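Local coordinates for ADP-ribosylating toxin CARDS (Mycoplasma pneumoniae, PDB 4TLV), which transfers the ADP-ribosyl group from NAD(+) to multiple target proteins and causes vacuolization of mammalian cells, at residues Leu151-Pro156 with Arg174-Glu179. Numbering follows the deposited sequence.
Sequences LVDAVP and RINEPE
Asp153 OD2 takes two donors from residues 174-179: a short salt bridge from Arg174 NH2 at 2.7 Å and a weak hydrogen bond from Asn176 ND2 at 3.4 Å. The setting is an antiparallel beta hairpin of the mono-ADP-ribosyltransferase domain, formed by strands 146-156 and 168-181. Its register follows from the backbone: Asp153 and Arg174 form a hydrogen-bonded pair, with Arg174 N to Asp153 O at 2.8 Å and the return bond from Asp153 N to Arg174 O, while Val152 and Ile175 make the adjoining non-hydrogen-bonded pair.

The guanidinium meets the carboxylate side-on. Along a nearly straight N-H...O line (172°), Arg174 NE reaches Asp153 OD1 at 3.1 Å, which accepts through its syn lone pair. The two planes lie only 10° apart, so the two bonds keep the groups nearly coplanar and limit their rotation against each other. A bend in the arginine chain at chi3 turns this edge onto the acid. Asn176 stands differently: its amide plane is 77° from the carboxylate, and its OD1 lies over one guanidinium face, nearer its border than its centre. Val155 CG2 packs against Arg174 CD at 4.1 Å.

On the opposite face from Asp153 and Arg174, Val152 CG1 lies beside Ile175 CG1, and both residues touch Leu80 of the neighbouring strand 76-84.

Beyond the paired residues, one water accepts from Leu151 N and donates to Asn176 O and Pro178 O, linking Leu151 to the 176-178 backbone. Leu151 O receives Asn176 N at 2.9 Å, nearly collinear with its carbonyl bond, plus a weak second donor, Asn176 ND2.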
ATOM      1  N   LEU A 151     -22.351  10.139   3.686  1.00 15.85           N
ATOM      2  CA  LEU A 151     -21.849  11.414   4.183  1.00 16.33           C
ATOM      3  C   LEU A 151     -20.610  11.144   5.029  1.00 17.11           C
ATOM      4  O   LEU A 151     -20.621  10.259   5.881  1.00 17.30           O
ATOM      5  CB  LEU A 151     -22.917  12.108   5.037  1.00 18.59           C
ATOM      6  CG  LEU A 151     -22.455  13.379   5.746  1.00 25.62           C
ATOM      7  CD1 LEU A 151     -22.079  14.468   4.745  1.00 23.49           C
ATOM      8  CD2 LEU A 151     -23.533  13.871   6.708  1.00 30.45           C
ATOM      9  N   VAL A 152     -19.528  11.874   4.786  1.00 17.00           N
ATOM     10  CA  VAL A 152     -18.345  11.706   5.631  1.00 16.59           C
ATOM     11  C   VAL A 152     -17.986  13.046   6.227  1.00 16.17           C
ATOM     12  O   VAL A 152     -18.275  14.087   5.644  1.00 17.36           O
ATOM     13  CB  VAL A 152     -17.133  11.143   4.867  1.00 17.09           C
ATOM     14  CG1 VAL A 152     -17.495   9.814   4.215  1.00 17.07           C
ATOM     15  CG2 VAL A 152     -16.653  12.132   3.824  1.00 18.35           C
ATOM     16  N   ASP A 153     -17.371  13.023   7.400  1.00 20.04           N
ATOM     17  CA  ASP A 153     -16.912  14.261   8.011  1.00 18.37           C
ATOM     18  C   ASP A 153     -15.553  14.069   8.677  1.00 19.01           C
ATOM     19  O   ASP A 153     -15.116  12.939   8.939  1.00 18.02           O
ATOM     20  CB  ASP A 153     -17.961  14.835   8.982  1.00 21.32           C
ATOM     21  CG  ASP A 153     -18.265  13.902  10.144  1.00 26.72           C
ATOM     22  OD1 ASP A 153     -17.433  13.030  10.447  1.00 28.70           O
ATOM     23  OD2 ASP A 153     -19.329  14.058  10.781  1.00 33.20           O
ATOM     24  N   ALA A 154     -14.868  15.180   8.901  1.00 15.96           N
ATOM     25  CA  ALA A 154     -13.599  15.147   9.597  1.00 13.94           C
ATOM     26  C   ALA A 154     -13.836  15.830  10.933  1.00 17.44           C
ATOM     27  O   ALA A 154     -14.397  16.922  10.966  1.00 17.50           O
ATOM     28  CB  ALA A 154     -12.547  15.893   8.804  1.00 17.38           C
ATOM     29  N   VAL A 155     -13.413  15.194  12.018  1.00 15.00           N
ATOM     30  CA  VAL A 155     -13.566  15.758  13.356  1.00 15.65           C
ATOM     31  C   VAL A 155     -12.276  15.637  14.170  1.00 14.19           C
ATOM     32  O   VAL A 155     -11.508  14.684  14.006  1.00 15.43           O
ATOM     33  CB  VAL A 155     -14.714  15.061  14.106  1.00 15.89           C
ATOM     34  CG1 VAL A 155     -16.029  15.317  13.396  1.00 19.59           C
ATOM     35  CG2 VAL A 155     -14.445  13.571  14.197  1.00 20.04           C
ATOM     36  N   PRO A 156     -12.030  16.604  15.069  1.00 14.13           N
ATOM     37  CA  PRO A 156     -10.814  16.525  15.886  1.00 11.02           C
ATOM     38  C   PRO A 156     -10.860  15.350  16.867  1.00 13.83           C
ATOM     39  O   PRO A 156     -11.921  15.022  17.399  1.00 13.83           O
ATOM     40  CB  PRO A 156     -10.804  17.850  16.667  1.00 17.07           C
ATOM     41  CG  PRO A 156     -12.207  18.393  16.577  1.00 17.15           C
ATOM     42  CD  PRO A 156     -12.842  17.809  15.340  1.00 16.64           C
ATOM     43  N   ARG A 174     -14.920  10.254   9.707  1.00 18.99           N
ATOM     44  CA  ARG A 174     -15.990   9.329  10.038  1.00 22.34           C
ATOM     45  C   ARG A 174     -16.841   9.071   8.804  1.00 20.53           C
ATOM     46  O   ARG A 174     -17.151   9.995   8.046  1.00 19.99           O
ATOM     47  CB  ARG A 174     -16.858   9.901  11.164  1.00 21.46           C
ATOM     48  CG  ARG A 174     -16.113  10.098  12.477  1.00 22.64           C
ATOM     49  CD  ARG A 174     -17.082  10.511  13.568  1.00 23.53           C
ATOM     50  NE  ARG A 174     -17.916  11.616  13.115  1.00 28.04           N
ATOM     51  CZ  ARG A 174     -18.982  12.063  13.769  1.00 33.68           C
ATOM     52  NH1 ARG A 174     -19.341  11.496  14.914  1.00 31.49           N
ATOM     53  NH2 ARG A 174     -19.687  13.077  13.279  1.00 23.00           N
ATOM     54  N   ILE A 175     -17.202   7.812   8.594  1.00 20.61           N
ATOM     55  CA  ILE A 175     -18.163   7.487   7.553  1.00 17.57           C
ATOM     56  C   ILE A 175     -19.535   7.306   8.208  1.00 22.63           C
ATOM     57  O   ILE A 175     -19.778   6.352   8.942  1.00 21.20           O
ATOM     58  CB  ILE A 175     -17.744   6.234   6.774  1.00 19.15           C
ATOM     59  CG1 ILE A 175     -16.326   6.418   6.219  1.00 20.97           C
ATOM     60  CG2 ILE A 175     -18.749   5.944   5.640  1.00 18.40           C
ATOM     61  CD1 ILE A 175     -15.762   5.188   5.539  1.00 21.99           C
ATOM     62  N   ASN A 176     -20.427   8.247   7.954  1.00 19.20           N
ATOM     63  CA  ASN A 176     -21.727   8.234   8.611  1.00 23.27           C
ATOM     64  C   ASN A 176     -22.779   7.351   7.923  1.00 24.59           C
ATOM     65  O   ASN A 176     -22.913   7.373   6.696  1.00 25.59           O
ATOM     66  CB  ASN A 176     -22.225   9.668   8.737  1.00 25.11           C
ATOM     67  CG  ASN A 176     -21.256  10.537   9.522  1.00 28.32           C
ATOM     68  OD1 ASN A 176     -20.956  10.250  10.684  1.00 30.50           O
ATOM     69  ND2 ASN A 176     -20.733  11.581   8.882  1.00 27.65           N
ATOM     70  N   GLU A 177     -23.507   6.568   8.717  1.00 21.88           N
ATOM     71  CA  GLU A 177     -24.714   5.893   8.232  1.00 25.47           C
ATOM     72  C   GLU A 177     -25.774   6.961   8.028  1.00 29.31           C
ATOM     73  O   GLU A 177     -25.683   8.041   8.615  1.00 28.64           O
ATOM     74  CB  GLU A 177     -25.221   4.850   9.232  1.00 29.60           C
ATOM     75  CG  GLU A 177     -24.212   3.782   9.603  1.00 32.61           C
ATOM     76  CD  GLU A 177     -23.666   3.022   8.401  1.00 42.62           C
ATOM     77  OE1 GLU A 177     -24.297   3.053   7.323  1.00 41.52           O
ATOM     78  OE2 GLU A 177     -22.598   2.384   8.536  1.00 52.37           O
ATOM     79  N   PRO A 178     -26.771   6.683   7.171  1.00 29.42           N
ATOM     80  CA  PRO A 178     -26.943   5.440   6.420  1.00 28.53           C
ATOM     81  C   PRO A 178     -26.405   5.568   5.004  1.00 24.47           C
ATOM     82  O   PRO A 178     -26.207   6.666   4.487  1.00 26.34           O
ATOM     83  CB  PRO A 178     -28.469   5.294   6.341  1.00 33.58           C
ATOM     84  CG  PRO A 178     -29.039   6.687   6.692  1.00 40.37           C
ATOM     85  CD  PRO A 178     -27.867   7.621   6.889  1.00 36.00           C
ATOM     86  N   GLU A 179     -26.187   4.426   4.376  1.00 28.54           N
ATOM     87  CA  GLU A 179     -25.782   4.390   2.988  1.00 26.27           C
ATOM     88  C   GLU A 179     -26.925   4.901   2.133  1.00 26.82           C
ATOM     89  O   GLU A 179     -28.086   4.596   2.399  1.00 30.86           O
ATOM     90  CB  GLU A 179     -25.465   2.952   2.623  1.00 29.71           C
ATOM     91  CG  GLU A 179     -24.914   2.752   1.244  1.00 29.97           C
ATOM     92  CD  GLU A 179     -24.776   1.282   0.930  1.00 35.98           C
ATOM     93  OE1 GLU A 179     -24.609   0.484   1.879  1.00 37.85           O
ATOM     94  OE2 GLU A 179     -24.845   0.923  -0.258  1.00 40.77           O
TER
HETATM   95  O   HOH W   1     -24.485   8.631   5.022  1.00 23.50           O